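Local coordinates for glutathione transferase lambda1 (Populus trichocarpa, PDB 4PQH), which probably conjugates glutathione to electrophilic compounds or carries out glutathione-dependent thiol transfer, as a monomeric plant enzyme of the Lambda class with the GST fold, at residues 45-50 with 214-219; 30-33 with 38-41; 95-100 with 168-173; 177-182 with 203-208. All blocks are in the same frame, centred on the assembly; numbering follows the deposited sequence. Where two conformers were deposited one is given.

Interaction 1: residues 45-50 with 214-219; sequences TRNCKG and YNQTRH. Unlike the reference sequence in segment 214-219: H219 (reference Arg).
The amide nitrogen of N47 carries the contact: ND2 rests 3.6 Å from T217 CG2, while Q216 OE1 lies 3.9 Å from N47 ND2, too far to accept from it. The two amide planes stand 70° apart, so the amides adjoin without pairing. The polar partner of N47 ND2 is the carbonyl of A213, just ahead of 214-219. At the other end of this amide, R46 NH1 gives N47 OD1 a weak bond of 2.9 Å, and R46 is itself held by E8 and the carbonyl of I55. T217 has OG1 between its backbone N and carbonyl carbon (chi1 67°), which directs the hydroxyl back to Y214 O at 2.7 Å, in the carbonyl plane, and turns the methyl to N47; Y214 O also takes the T217 amide. Q40 NE2 bonds to the same hydroxyl. An alanine in place of T217 would probably leave Q40 NE2 without this mate and open a gap beside N47. Threonine suits the site because its methyl and hydroxyl serve two surfaces: van der Waals contact with the N47 amide, polar links to the C-terminal turn and helix 37-48, while asparagine fastens that helix to the carbonyl of A213.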
loop_
_atom_site.group_PDB
_atom_site.type_symbol
_atom_site.label_atom_id
_atom_site.label_comp_id
_atom_site.label_asym_id
_atom_site.label_seq_id
_atom_site.Cartn_x
_atom_site.Cartn_y
_atom_site.Cartn_z
ATOM N N THR A 45 0.416 -6.537 -1.673
ATOM C CA THR A 45 -0.664 -7.511 -1.852
ATOM C C THR A 45 -0.236 -8.657 -2.761
ATOM O O THR A 45 -0.405 -9.831 -2.427
ATOM C CB THR A 45 -1.945 -6.838 -2.363
ATOM O OG1 THR A 45 -2.340 -5.831 -1.423
ATOM C CG2 THR A 45 -3.076 -7.862 -2.479
ATOM N N ARG A 46 0.352 -8.317 -3.897
ATOM C CA ARG A 46 0.949 -9.286 -4.804
ATOM C C ARG A 46 1.900 -10.235 -4.086
ATOM O O ARG A 46 1.766 -11.456 -4.185
ATOM C CB ARG A 46 1.681 -8.541 -5.925
ATOM C CG ARG A 46 2.708 -9.347 -6.725
ATOM C CD ARG A 46 3.542 -8.365 -7.557
ATOM N NE ARG A 46 4.476 -8.957 -8.512
ATOM C CZ ARG A 46 5.780 -9.118 -8.285
ATOM N NH1 ARG A 46 6.303 -8.784 -7.111
ATOM N NH2 ARG A 46 6.562 -9.627 -9.227
ATOM N N ASN A 47 2.838 -9.684 -3.323
ATOM C CA ASN A 47 3.831 -10.517 -2.664
ATOM C C ASN A 47 3.225 -11.393 -1.586
ATOM O O ASN A 47 3.582 -12.563 -1.463
ATOM C CB ASN A 47 4.920 -9.665 -2.036
ATOM C CG ASN A 47 5.816 -8.996 -3.064
ATOM O OD1 ASN A 47 5.604 -9.101 -4.274
ATOM N ND2 ASN A 47 6.832 -8.304 -2.574
ATOM N N CYS A 48 2.311 -10.830 -0.801
ATOM C CA CYS A 48 1.706 -11.577 0.301
ATOM C C CYS A 48 0.896 -12.757 -0.202
ATOM O O CYS A 48 0.709 -13.744 0.514
ATOM C CB CYS A 48 0.819 -10.667 1.143
ATOM S SG CYS A 48 1.724 -9.501 2.158
ATOM N N LYS A 49 0.424 -12.677 -1.437
ATOM C CA LYS A 49 -0.341 -13.766 -2.019
ATOM C C LYS A 49 0.523 -14.713 -2.850
ATOM O O LYS A 49 0.012 -15.667 -3.431
ATOM C CB LYS A 49 -1.507 -13.209 -2.840
ATOM C CG LYS A 49 -2.551 -12.523 -1.986
ATOM C CD LYS A 49 -3.721 -12.000 -2.812
ATOM C CE LYS A 49 -4.674 -13.126 -3.179
ATOM N NZ LYS A 49 -5.469 -13.581 -1.997
ATOM N N GLY A 50 1.831 -14.477 -2.881
ATOM C CA GLY A 50 2.743 -15.329 -3.634
ATOM C C GLY A 50 2.601 -15.205 -5.147
ATOM O O GLY A 50 2.819 -16.159 -5.890
ATOM N N TYR A 214 6.190 -7.999 2.769
ATOM C CA TYR A 214 6.131 -6.550 2.909
ATOM C C TYR A 214 7.533 -5.948 2.859
ATOM O O TYR A 214 7.771 -4.976 2.140
ATOM C CB TYR A 214 5.424 -6.157 4.208
ATOM C CG TYR A 214 5.796 -4.768 4.675
ATOM C CD1 TYR A 214 5.441 -3.644 3.935
ATOM C CD2 TYR A 214 6.515 -4.578 5.844
ATOM C CE1 TYR A 214 5.787 -2.377 4.359
ATOM C CE2 TYR A 214 6.863 -3.311 6.274
ATOM C CZ TYR A 214 6.497 -2.220 5.523
ATOM O OH TYR A 214 6.853 -0.954 5.936
ATOM N N ASN A 215 8.462 -6.523 3.616
ATOM C CA ASN A 215 9.842 -6.036 3.617
ATOM C C ASN A 215 10.454 -5.952 2.226
ATOM O O ASN A 215 11.239 -5.043 1.930
ATOM C CB ASN A 215 10.727 -6.919 4.493
ATOM C CG ASN A 215 10.344 -6.860 5.953
ATOM O OD1 ASN A 215 9.840 -5.842 6.434
ATOM N ND2 ASN A 215 10.579 -7.955 6.669
ATOM N N GLN A 216 10.093 -6.901 1.369
ATOM C CA GLN A 216 10.628 -6.932 0.016
ATOM C C GLN A 216 10.165 -5.769 -0.847
ATOM O O GLN A 216 10.770 -5.495 -1.879
ATOM C CB GLN A 216 10.284 -8.255 -0.658
ATOM C CG GLN A 216 11.111 -9.412 -0.153
ATOM C CD GLN A 216 10.445 -10.729 -0.430
ATOM O OE1 GLN A 216 9.357 -10.772 -1.003
ATOM N NE2 GLN A 216 11.083 -11.819 -0.016
ATOM N N THR A 217 9.100 -5.085 -0.438
ATOM C CA THR A 217 8.619 -3.938 -1.214
ATOM C C THR A 217 9.365 -2.683 -0.810
ATOM O O THR A 217 9.106 -1.595 -1.331
ATOM C CB THR A 217 7.110 -3.692 -1.067
ATOM O OG1 THR A 217 6.811 -3.288 0.277
ATOM C CG2 THR A 217 6.336 -4.939 -1.413
ATOM N N ARG A 218 10.278 -2.839 0.141
ATOM C CA ARG A 218 11.204 -1.773 0.485
ATOM C C ARG A 218 12.493 -1.965 -0.311
ATOM O O ARG A 218 13.400 -1.138 -0.247
ATOM C CB ARG A 218 11.479 -1.755 1.994
ATOM C CG ARG A 218 10.248 -1.447 2.839
ATOM C CD ARG A 218 10.499 -1.643 4.333
ATOM N NE ARG A 218 10.956 -0.425 5.002
ATOM C CZ ARG A 218 10.613 -0.086 6.243
ATOM N NH1 ARG A 218 9.806 -0.871 6.947
ATOM N NH2 ARG A 218 11.071 1.035 6.784
ATOM N N HIS A 219 12.559 -3.065 -1.072
ATOM C CA HIS A 219 13.707 -3.366 -1.936
ATOM C C HIS A 219 13.713 -2.462 -3.157
ATOM O O HIS A 219 12.718 -1.805 -3.463
ATOM C CB HIS A 219 13.691 -4.819 -2.431
ATOM C CG HIS A 219 13.976 -5.840 -1.374
ATOM N ND1 HIS A 219 14.225 -7.163 -1.670
ATOM C CD2 HIS A 219 14.049 -5.738 -0.024
ATOM C CE1 HIS A 219 14.440 -7.832 -0.552
ATOM N NE2 HIS A 219 14.338 -6.991 0.462
#

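Interaction 2: residues 30-33 with 38-41; sequences LYIS and YAQR. With GSH (glutathione), chain C.
What stands out is how closely strand and helix meet: I32 and A39 have CA atoms 5.4 Å apart, and the closest approach is A39 CB against I32 CB at 3.8 Å, with S33 O also near A39 CB. I32 CG1 sits between its own backbone N and carbonyl carbon (chi1 68°), which leaves CG2 as the branch beside the alanine methyl, at 4.0 Å from A39 CB. Alanine suits this place, its single methyl fitting the short distance between helix and strand. One residue back, Y38 serves glutathione: its ring has GSH CB1 over one face, 3.9 Å above the plane, and GSH SG2 in plane at its edge. R41, whose guanidinium edge faces GSH O11, bonds to S92, and S92 in turn binds glutathione, so R41 acts from the second shell. The contact lies in the beta-alpha-beta unit of the thioredoxin-like domain, where helix 37-48 packs on strand 28-32 before the chain returns as strand 55-59; on its far side, R41 and Q40 meet helix 170-190.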
loop_
_atom_site.group_PDB
_atom_site.type_symbol
_atom_site.label_atom_id
_atom_site.label_comp_id
_atom_site.label_asym_id
_atom_site.label_seq_id
_atom_site.Cartn_x
_atom_site.Cartn_y
_atom_site.Cartn_z
ATOM N N LEU A 30 1.491 -5.001 -13.256
ATOM C CA LEU A 30 1.213 -4.022 -12.224
ATOM C C LEU A 30 2.136 -2.828 -12.434
ATOM O O LEU A 30 3.352 -2.930 -12.251
ATOM C CB LEU A 30 1.442 -4.634 -10.846
ATOM C CG LEU A 30 1.380 -3.671 -9.661
ATOM C CD1 LEU A 30 0.021 -2.993 -9.569
ATOM C CD2 LEU A 30 1.726 -4.387 -8.365
ATOM N N TYR A 31 1.563 -1.699 -12.834
ATOM C CA TYR A 31 2.361 -0.507 -13.102
ATOM C C TYR A 31 2.560 0.276 -11.819
ATOM O O TYR A 31 1.596 0.630 -11.137
ATOM C CB TYR A 31 1.709 0.362 -14.179
ATOM C CG TYR A 31 1.624 -0.342 -15.512
ATOM C CD1 TYR A 31 0.591 -1.235 -15.782
ATOM C CD2 TYR A 31 2.587 -0.140 -16.495
ATOM C CE1 TYR A 31 0.512 -1.897 -16.980
ATOM C CE2 TYR A 31 2.511 -0.804 -17.719
ATOM C CZ TYR A 31 1.464 -1.678 -17.951
ATOM O OH TYR A 31 1.366 -2.355 -19.146
ATOM N N ILE A 32 3.822 0.520 -11.480
ATOM C CA ILE A 32 4.166 1.151 -10.221
ATOM C C ILE A 32 5.249 2.202 -10.404
ATOM O O ILE A 32 5.850 2.336 -11.469
ATOM C CB ILE A 32 4.706 0.122 -9.184
ATOM C CG1 ILE A 32 6.068 -0.424 -9.624
ATOM C CG2 ILE A 32 3.726 -1.023 -8.961
ATOM C CD1 ILE A 32 6.763 -1.259 -8.553
ATOM N N SER A 33 5.471 2.956 -9.339
ATOM C CA SER A 33 6.715 3.670 -9.132
ATOM C C SER A 33 7.305 3.025 -7.894
ATOM O O SER A 33 6.569 2.738 -6.948
ATOM C CB SER A 33 6.455 5.155 -8.883
ATOM O OG SER A 33 7.578 5.774 -8.284
ATOM N N TYR A 38 1.084 4.451 -2.612
ATOM C CA TYR A 38 -0.157 3.877 -3.119
ATOM C C TYR A 38 0.131 2.616 -3.921
ATOM O O TYR A 38 -0.556 1.595 -3.779
ATOM C CB TYR A 38 -0.895 4.902 -3.982
ATOM C CG TYR A 38 -1.304 6.120 -3.203
ATOM C CD1 TYR A 38 -2.420 6.098 -2.378
ATOM C CD2 TYR A 38 -0.568 7.295 -3.280
ATOM C CE1 TYR A 38 -2.791 7.214 -1.656
ATOM C CE2 TYR A 38 -0.931 8.405 -2.566
ATOM C CZ TYR A 38 -2.038 8.367 -1.761
ATOM O OH TYR A 38 -2.388 9.488 -1.054
ATOM N N ALA A 39 1.168 2.680 -4.751
ATOM C CA ALA A 39 1.582 1.525 -5.539
ATOM C C ALA A 39 2.138 0.421 -4.640
ATOM O O ALA A 39 1.925 -0.771 -4.892
ATOM C CB ALA A 39 2.607 1.940 -6.595
ATOM N N GLN A 40 2.841 0.816 -3.582
ATOM C CA GLN A 40 3.391 -0.156 -2.649
ATOM C C GLN A 40 2.294 -1.004 -2.019
ATOM O O GLN A 40 2.498 -2.194 -1.797
ATOM C CB GLN A 40 4.211 0.538 -1.565
ATOM C CG GLN A 40 5.106 -0.412 -0.781
ATOM C CD GLN A 40 5.774 0.262 0.401
ATOM O OE1 GLN A 40 5.608 1.470 0.614
ATOM N NE2 GLN A 40 6.542 -0.504 1.169
ATOM N N ARG A 41 1.132 -0.416 -1.736
ATOM C CA ARG A 41 -0.010 -1.195 -1.233
ATOM C C ARG A 41 -0.279 -2.405 -2.103
ATOM O O ARG A 41 -0.496 -3.515 -1.606
ATOM C CB ARG A 41 -1.278 -0.344 -1.242
ATOM C CG ARG A 41 -1.356 0.731 -0.174
ATOM C CD ARG A 41 -2.664 1.502 -0.324
ATOM N NE ARG A 41 -2.967 2.356 0.825
ATOM C CZ ARG A 41 -3.760 3.423 0.785
ATOM N NH1 ARG A 41 -4.322 3.802 -0.357
ATOM N NH2 ARG A 41 -3.988 4.110 1.894
HETATM N N1 GSH C . -5.987 7.635 -5.306
HETATM C CA1 GSH C . -4.873 7.045 -6.023
HETATM C C1 GSH C . -4.688 5.659 -5.480
HETATM O O11 GSH C . -5.114 5.397 -4.334
HETATM O O12 GSH C . -4.138 4.780 -6.169
HETATM C CB1 GSH C . -3.605 7.881 -5.827
HETATM C CG1 GSH C . -2.466 7.475 -6.761
HETATM C CD1 GSH C . -1.374 8.521 -6.721
HETATM O OE1 GSH C . -1.641 9.769 -6.123
HETATM N N2 GSH C . -0.187 8.233 -7.261
HETATM C CA2 GSH C . 0.772 9.315 -7.448
HETATM C C2 GSH C . 1.011 9.591 -8.899
HETATM O O2 GSH C . 0.883 8.563 -9.844
HETATM C CB2 GSH C . 2.120 8.995 -6.819
HETATM S SG2 GSH C . 2.145 9.094 -5.010
HETATM N N3 GSH C . 1.354 10.828 -9.251
HETATM C CA3 GSH C . 1.670 11.109 -10.638
HETATM C C3 GSH C . 0.818 12.224 -11.190
HETATM O O31 GSH C . 1.039 12.677 -12.334
HETATM O O32 GSH C . -0.125 12.700 -10.520
#

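Interaction 3: residues 95-100 with 168-173; sequences LIKYID and FSLVDI
Helix 92-102 and the first turn of helix 170-190 come together at I96 and L170, whose CA atoms are 6.9 Å apart. L170 makes most of the contact. Its CD2 lies 3.7 Å from I96 O and 4.1 Å from I96 CB, while CD1 lies 3.9 Å from K97 CA and, a turn further on, 3.8 Å from D100 OD2. In the reverse direction I96 CD1 runs past to L170 O at 3.8 Å. S169, at the N-cap, and D172 form a capping box: V171 N bonds to S169 OG, and S169 N meets D172 OD2 at 2.8 Å, which fixes the turn bearing L170. Replacing L170 by an alanine would probably open a gap and leave I96 and the D100 methylene without this cover. Leucine suits the place, its two methyls lying on I96, K97 and D100 at once. The two domains meet here by van der Waals contact, including a carbonyl and a carboxylate oxygen; D100 has its OD1 held by K49 and the L108 amide.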
loop_
_atom_site.group_PDB
_atom_site.type_symbol
_atom_site.label_atom_id
_atom_site.label_comp_id
_atom_site.label_asym_id
_atom_site.label_seq_id
_atom_site.Cartn_x
_atom_site.Cartn_y
_atom_site.Cartn_z
ATOM N N LEU A 95 -7.706 -1.851 -5.961
ATOM C CA LEU A 95 -6.809 -2.862 -6.513
ATOM C C LEU A 95 -6.384 -3.929 -5.517
ATOM O O LEU A 95 -6.278 -5.097 -5.884
ATOM C CB LEU A 95 -5.568 -2.211 -7.120
ATOM C CG LEU A 95 -5.802 -1.419 -8.404
ATOM C CD1 LEU A 95 -4.470 -0.935 -8.941
ATOM C CD2 LEU A 95 -6.506 -2.314 -9.407
ATOM N N ILE A 96 -6.110 -3.549 -4.275
ATOM C CA ILE A 96 -5.743 -4.570 -3.298
ATOM C C ILE A 96 -6.931 -5.509 -3.056
ATOM O O ILE A 96 -6.748 -6.723 -2.929
ATOM C CB ILE A 96 -5.143 -3.982 -1.994
ATOM C CG1 ILE A 96 -6.197 -3.232 -1.177
ATOM C CG2 ILE A 96 -3.925 -3.113 -2.314
ATOM C CD1 ILE A 96 -5.633 -2.586 0.093
ATOM N N LYS A 97 -8.147 -4.973 -3.037
ATOM C CA LYS A 97 -9.336 -5.820 -2.921
ATOM C C LYS A 97 -9.519 -6.705 -4.152
ATOM O O LYS A 97 -9.847 -7.895 -4.035
ATOM C CB LYS A 97 -10.589 -4.975 -2.675
ATOM C CG LYS A 97 -10.626 -4.291 -1.319
ATOM C CD LYS A 97 -11.872 -3.435 -1.189
ATOM C CE LYS A 97 -11.927 -2.730 0.153
ATOM N NZ LYS A 97 -13.032 -1.734 0.194
ATOM N N TYR A 98 -9.273 -6.137 -5.326
ATOM C CA TYR A 98 -9.421 -6.858 -6.579
ATOM C C TYR A 98 -8.427 -8.013 -6.690
ATOM O O TYR A 98 -8.813 -9.141 -7.008
ATOM C CB TYR A 98 -9.274 -5.895 -7.766
ATOM C CG TYR A 98 -9.411 -6.602 -9.092
ATOM C CD1 TYR A 98 -10.658 -6.797 -9.669
ATOM C CD2 TYR A 98 -8.294 -7.096 -9.754
ATOM C CE1 TYR A 98 -10.783 -7.461 -10.877
ATOM C CE2 TYR A 98 -8.409 -7.754 -10.952
ATOM C CZ TYR A 98 -9.652 -7.932 -11.514
ATOM O OH TYR A 98 -9.763 -8.583 -12.719
ATOM N N ILE A 99 -7.155 -7.744 -6.419
ATOM C CA ILE A 99 -6.148 -8.795 -6.476
ATOM C C ILE A 99 -6.460 -9.899 -5.469
ATOM O O ILE A 99 -6.357 -11.088 -5.781
ATOM C CB ILE A 99 -4.723 -8.236 -6.268
ATOM C CG1 ILE A 99 -4.306 -7.449 -7.512
ATOM C CG2 ILE A 99 -3.734 -9.374 -5.985
ATOM C CD1 ILE A 99 -2.967 -6.777 -7.391
ATOM N N ASP A 100 -6.888 -9.498 -4.280
ATOM C CA ASP A 100 -7.192 -10.464 -3.236
ATOM C C ASP A 100 -8.271 -11.449 -3.670
ATOM O O ASP A 100 -8.251 -12.614 -3.265
ATOM C CB ASP A 100 -7.627 -9.744 -1.962
ATOM C CG ASP A 100 -7.793 -10.685 -0.786
ATOM O OD1 ASP A 100 -6.943 -11.591 -0.599
ATOM O OD2 ASP A 100 -8.780 -10.507 -0.040
ATOM N N PHE A 168 -3.835 -10.860 10.113
ATOM C CA PHE A 168 -3.335 -10.027 9.016
ATOM C C PHE A 168 -4.342 -9.882 7.870
ATOM O O PHE A 168 -4.993 -10.854 7.466
ATOM C CB PHE A 168 -2.033 -10.653 8.512
ATOM C CG PHE A 168 -1.311 -9.842 7.481
ATOM C CD1 PHE A 168 -0.605 -8.710 7.840
ATOM C CD2 PHE A 168 -1.284 -10.254 6.158
ATOM C CE1 PHE A 168 0.064 -7.963 6.881
ATOM C CE2 PHE A 168 -0.590 -9.523 5.198
ATOM C CZ PHE A 168 0.089 -8.379 5.569
ATOM N N SER A 169 -4.470 -8.665 7.337
ATOM C CA SER A 169 -5.430 -8.408 6.268
ATOM C C SER A 169 -5.028 -7.244 5.388
ATOM O O SER A 169 -4.031 -6.558 5.631
ATOM C CB SER A 169 -6.810 -8.101 6.854
ATOM O OG SER A 169 -6.879 -6.754 7.326
ATOM N N LEU A 170 -5.848 -7.009 4.379
ATOM C CA LEU A 170 -5.688 -5.866 3.492
ATOM C C LEU A 170 -5.648 -4.548 4.229
ATOM O O LEU A 170 -5.088 -3.583 3.711
ATOM C CB LEU A 170 -6.826 -5.815 2.482
ATOM C CG LEU A 170 -6.901 -6.973 1.495
ATOM C CD1 LEU A 170 -8.153 -6.838 0.660
ATOM C CD2 LEU A 170 -5.645 -7.038 0.621
ATOM N N VAL A 171 -6.255 -4.474 5.410
ATOM C CA VAL A 171 -6.246 -3.213 6.149
ATOM C C VAL A 171 -4.826 -2.860 6.589
ATOM O O VAL A 171 -4.396 -1.704 6.497
ATOM C CB VAL A 171 -7.187 -3.226 7.382
ATOM C CG1 VAL A 171 -7.190 -1.853 8.058
ATOM C CG2 VAL A 171 -8.599 -3.616 6.987
ATOM N N ASP A 172 -4.088 -3.856 7.064
ATOM C CA ASP A 172 -2.704 -3.624 7.462
ATOM C C ASP A 172 -1.873 -3.207 6.252
ATOM O O ASP A 172 -1.068 -2.277 6.321
ATOM C CB ASP A 172 -2.130 -4.880 8.115
ATOM C CG ASP A 172 -3.038 -5.410 9.178
ATOM O OD1 ASP A 172 -3.168 -4.751 10.226
ATOM O OD2 ASP A 172 -3.671 -6.456 8.925
ATOM N N ILE A 173 -2.097 -3.888 5.140
ATOM C CA ILE A 173 -1.417 -3.569 3.894
ATOM C C ILE A 173 -1.699 -2.127 3.419
ATOM O O ILE A 173 -0.804 -1.427 2.940
ATOM C CB ILE A 173 -1.798 -4.583 2.817
ATOM C CG1 ILE A 173 -1.267 -5.965 3.217
ATOM C CG2 ILE A 173 -1.247 -4.171 1.468
ATOM C CD1 ILE A 173 -1.741 -7.093 2.315
#

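Interaction 4: residues 177-182 with 203-208; sequences PFIERF and AWIEEM
I179 holds CG1 beside its backbone N and anti to the carbonyl carbon (chi1 -66°), and with chi2 at 177° the chain stretches to its end methyl; W204 swings its indole anti to its own backbone N (chi1 -177°), so the two side chains advance on each other from facing helices. They meet where I179 CD1 lies 3.6 Å from W204 CZ3 and 3.9 Å from W204 CH2, touching the benzo part of the indole obliquely. The second branch, I179 CG2, fills in beside it, 4.1 Å from W204 CZ3 and 4.2 Å from I205 CD1. A branched isoleucine is apt here, since one residue serves two neighbours; the nearest CA atoms, of I179 and I205, are 8.4 Å apart. I205 supports the ring from its own helix, placing CG1 in plane at the indole edge, and M208 CG lies 3.4 Å above one face, offset toward the rim. The polar N-H of the indole is provided for elsewhere: W204 NE1 bonds to D172 OD1 near the start of helix 170-190, which helps fix the rotation of the ring, and F164 meets it too. F129 of helix 113-137 touches I179. Across this seam of the C-terminal domain, away from the glutathione site, helices 170-190 and 199-208 are joined by dispersion and hydrophobic burial, with the one polar group of the tryptophan satisfied by a buried carboxylate.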
loop_
_atom_site.group_PDB
_atom_site.type_symbol
_atom_site.label_atom_id
_atom_site.label_comp_id
_atom_site.label_asym_id
_atom_site.label_seq_id
_atom_site.Cartn_x
_atom_site.Cartn_y
_atom_site.Cartn_z
ATOM N N PRO A 177 2.455 1.275 3.899
ATOM C CA PRO A 177 3.336 2.232 3.203
ATOM C C PRO A 177 3.307 3.639 3.789
ATOM O O PRO A 177 4.302 4.361 3.730
ATOM C CB PRO A 177 2.751 2.263 1.787
ATOM C CG PRO A 177 2.108 0.898 1.634
ATOM C CD PRO A 177 1.455 0.711 2.976
ATOM N N PHE A 178 2.181 4.018 4.369
ATOM C CA PHE A 178 2.053 5.341 4.941
ATOM C C PHE A 178 2.682 5.454 6.319
ATOM O O PHE A 178 3.402 6.417 6.593
ATOM C CB PHE A 178 0.600 5.784 4.865
ATOM C CG PHE A 178 0.150 5.972 3.451
ATOM C CD1 PHE A 178 0.417 7.162 2.788
ATOM C CD2 PHE A 178 -0.443 4.935 2.752
ATOM C CE1 PHE A 178 0.062 7.325 1.477
ATOM C CE2 PHE A 178 -0.798 5.098 1.430
ATOM C CZ PHE A 178 -0.554 6.308 0.793
ATOM N N ILE A 179 2.491 4.448 7.168
ATOM C CA ILE A 179 3.175 4.439 8.454
ATOM C C ILE A 179 4.699 4.334 8.250
ATOM O O ILE A 179 5.477 4.981 8.953
ATOM C CB ILE A 179 2.606 3.343 9.377
ATOM C CG1 ILE A 179 1.151 3.694 9.717
ATOM C CG2 ILE A 179 3.459 3.205 10.631
ATOM C CD1 ILE A 179 0.436 2.663 10.576
ATOM N N GLU A 180 5.108 3.571 7.238
ATOM C CA GLU A 180 6.517 3.428 6.876
ATOM C C GLU A 180 7.168 4.780 6.590
ATOM O O GLU A 180 8.325 4.999 6.920
ATOM C CB GLU A 180 6.641 2.525 5.645
ATOM C CG GLU A 180 8.024 2.422 5.044
ATOM C CD GLU A 180 8.048 1.560 3.792
ATOM O OE1 GLU A 180 7.386 0.503 3.784
ATOM O OE2 GLU A 180 8.735 1.928 2.818
ATOM N N ARG A 181 6.416 5.684 5.972
ATOM C CA ARG A 181 6.945 6.997 5.624
ATOM C C ARG A 181 6.755 8.004 6.754
ATOM O O ARG A 181 7.659 8.789 7.046
ATOM C CB ARG A 181 6.301 7.495 4.332
ATOM C CG ARG A 181 6.817 6.771 3.101
ATOM C CD ARG A 181 5.793 6.771 1.979
ATOM N NE ARG A 181 6.334 6.173 0.761
ATOM C CZ ARG A 181 6.467 4.867 0.562
ATOM N NH1 ARG A 181 6.097 4.009 1.504
ATOM N NH2 ARG A 181 6.970 4.419 -0.581
ATOM N N PHE A 182 5.594 7.974 7.404
ATOM C CA PHE A 182 5.290 8.971 8.425
ATOM C C PHE A 182 6.133 8.788 9.676
ATOM O O PHE A 182 6.513 9.768 10.325
ATOM C CB PHE A 182 3.808 8.971 8.812
ATOM C CG PHE A 182 2.864 9.289 7.677
ATOM C CD1 PHE A 182 3.297 9.971 6.545
ATOM C CD2 PHE A 182 1.533 8.907 7.752
ATOM C CE1 PHE A 182 2.409 10.268 5.506
ATOM C CE2 PHE A 182 0.651 9.194 6.730
ATOM C CZ PHE A 182 1.087 9.876 5.600
ATOM N N ALA A 203 3.652 -2.576 18.645
ATOM C CA ALA A 203 3.588 -4.002 18.348
ATOM C C ALA A 203 3.222 -4.267 16.879
ATOM O O ALA A 203 3.782 -5.157 16.239
ATOM C CB ALA A 203 2.589 -4.694 19.277
ATOM N N TRP A 204 2.284 -3.483 16.352
ATOM C CA TRP A 204 1.864 -3.606 14.958
ATOM C C TRP A 204 3.056 -3.381 14.030
ATOM O O TRP A 204 3.270 -4.130 13.080
ATOM C CB TRP A 204 0.751 -2.599 14.658
ATOM C CG TRP A 204 0.200 -2.686 13.264
ATOM C CD1 TRP A 204 -0.874 -3.417 12.852
ATOM C CD2 TRP A 204 0.683 -1.992 12.105
ATOM N NE1 TRP A 204 -1.083 -3.240 11.506
ATOM C CE2 TRP A 204 -0.148 -2.360 11.025
ATOM C CE3 TRP A 204 1.738 -1.100 11.877
ATOM C CZ2 TRP A 204 0.052 -1.874 9.732
ATOM C CZ3 TRP A 204 1.927 -0.613 10.596
ATOM C CH2 TRP A 204 1.089 -0.998 9.542
ATOM N N ILE A 205 3.846 -2.348 14.312
ATOM C CA ILE A 205 5.012 -2.065 13.497
ATOM C C ILE A 205 6.005 -3.229 13.563
ATOM O O ILE A 205 6.537 -3.667 12.533
ATOM C CB ILE A 205 5.655 -0.724 13.904
ATOM C CG1 ILE A 205 4.709 0.440 13.582
ATOM C CG2 ILE A 205 6.995 -0.536 13.191
ATOM C CD1 ILE A 205 5.145 1.733 14.219
ATOM N N GLU A 206 6.231 -3.748 14.770
ATOM C CA GLU A 206 7.131 -4.887 14.919
ATOM C C GLU A 206 6.636 -6.113 14.147
ATOM O O GLU A 206 7.430 -6.806 13.506
ATOM C CB GLU A 206 7.365 -5.241 16.392
ATOM C CG GLU A 206 8.329 -6.403 16.574
ATOM C CD GLU A 206 8.725 -6.628 18.015
ATOM O OE1 GLU A 206 7.951 -6.247 18.917
ATOM O OE2 GLU A 206 9.817 -7.190 18.242
ATOM N N GLU A 207 5.332 -6.363 14.189
ATOM C CA GLU A 207 4.783 -7.521 13.504
ATOM C C GLU A 207 4.789 -7.358 11.982
ATOM O O GLU A 207 5.058 -8.313 11.251
ATOM C CB GLU A 207 3.392 -7.825 14.043
ATOM C CG GLU A 207 3.417 -8.286 15.518
ATOM C CD GLU A 207 4.359 -9.463 15.758
ATOM O OE1 GLU A 207 4.265 -10.470 15.014
ATOM O OE2 GLU A 207 5.206 -9.372 16.678
ATOM N N MET A 208 4.501 -6.151 11.506
ATOM C CA MET A 208 4.583 -5.880 10.075
ATOM C C MET A 208 5.991 -6.109 9.569
ATOM O O MET A 208 6.197 -6.678 8.495
ATOM C CB MET A 208 4.175 -4.443 9.775
ATOM C CG MET A 208 2.685 -4.232 9.792
ATOM S SD MET A 208 1.803 -5.309 8.637
ATOM C CE MET A 208 2.655 -4.983 7.091
#

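Interactions 1, 2 and 4 are buried, whereas interaction 3 is only partly so, and all four rest on van der Waals contact. Interactions 1 and 2 share helix 37-48, the first tying it to the C-terminal turn and the second to its own sheet; interactions 3 and 4 share helix 170-190, reached from the N-terminal domain in one and from helix 199-208 in the other. Polar links stitch them together: Q40 bonds to T217, E180 and R181, K49 pairs with D100, and D172 accepts the W204 indole N-H. Interaction 2 alone borders glutathione directly. Amide and hydroxyl groups mark interaction 1, interactions 2 and 4 are mainly carbon on carbon, and interaction 3 sets leucine methyls against carbon and oxygen alike.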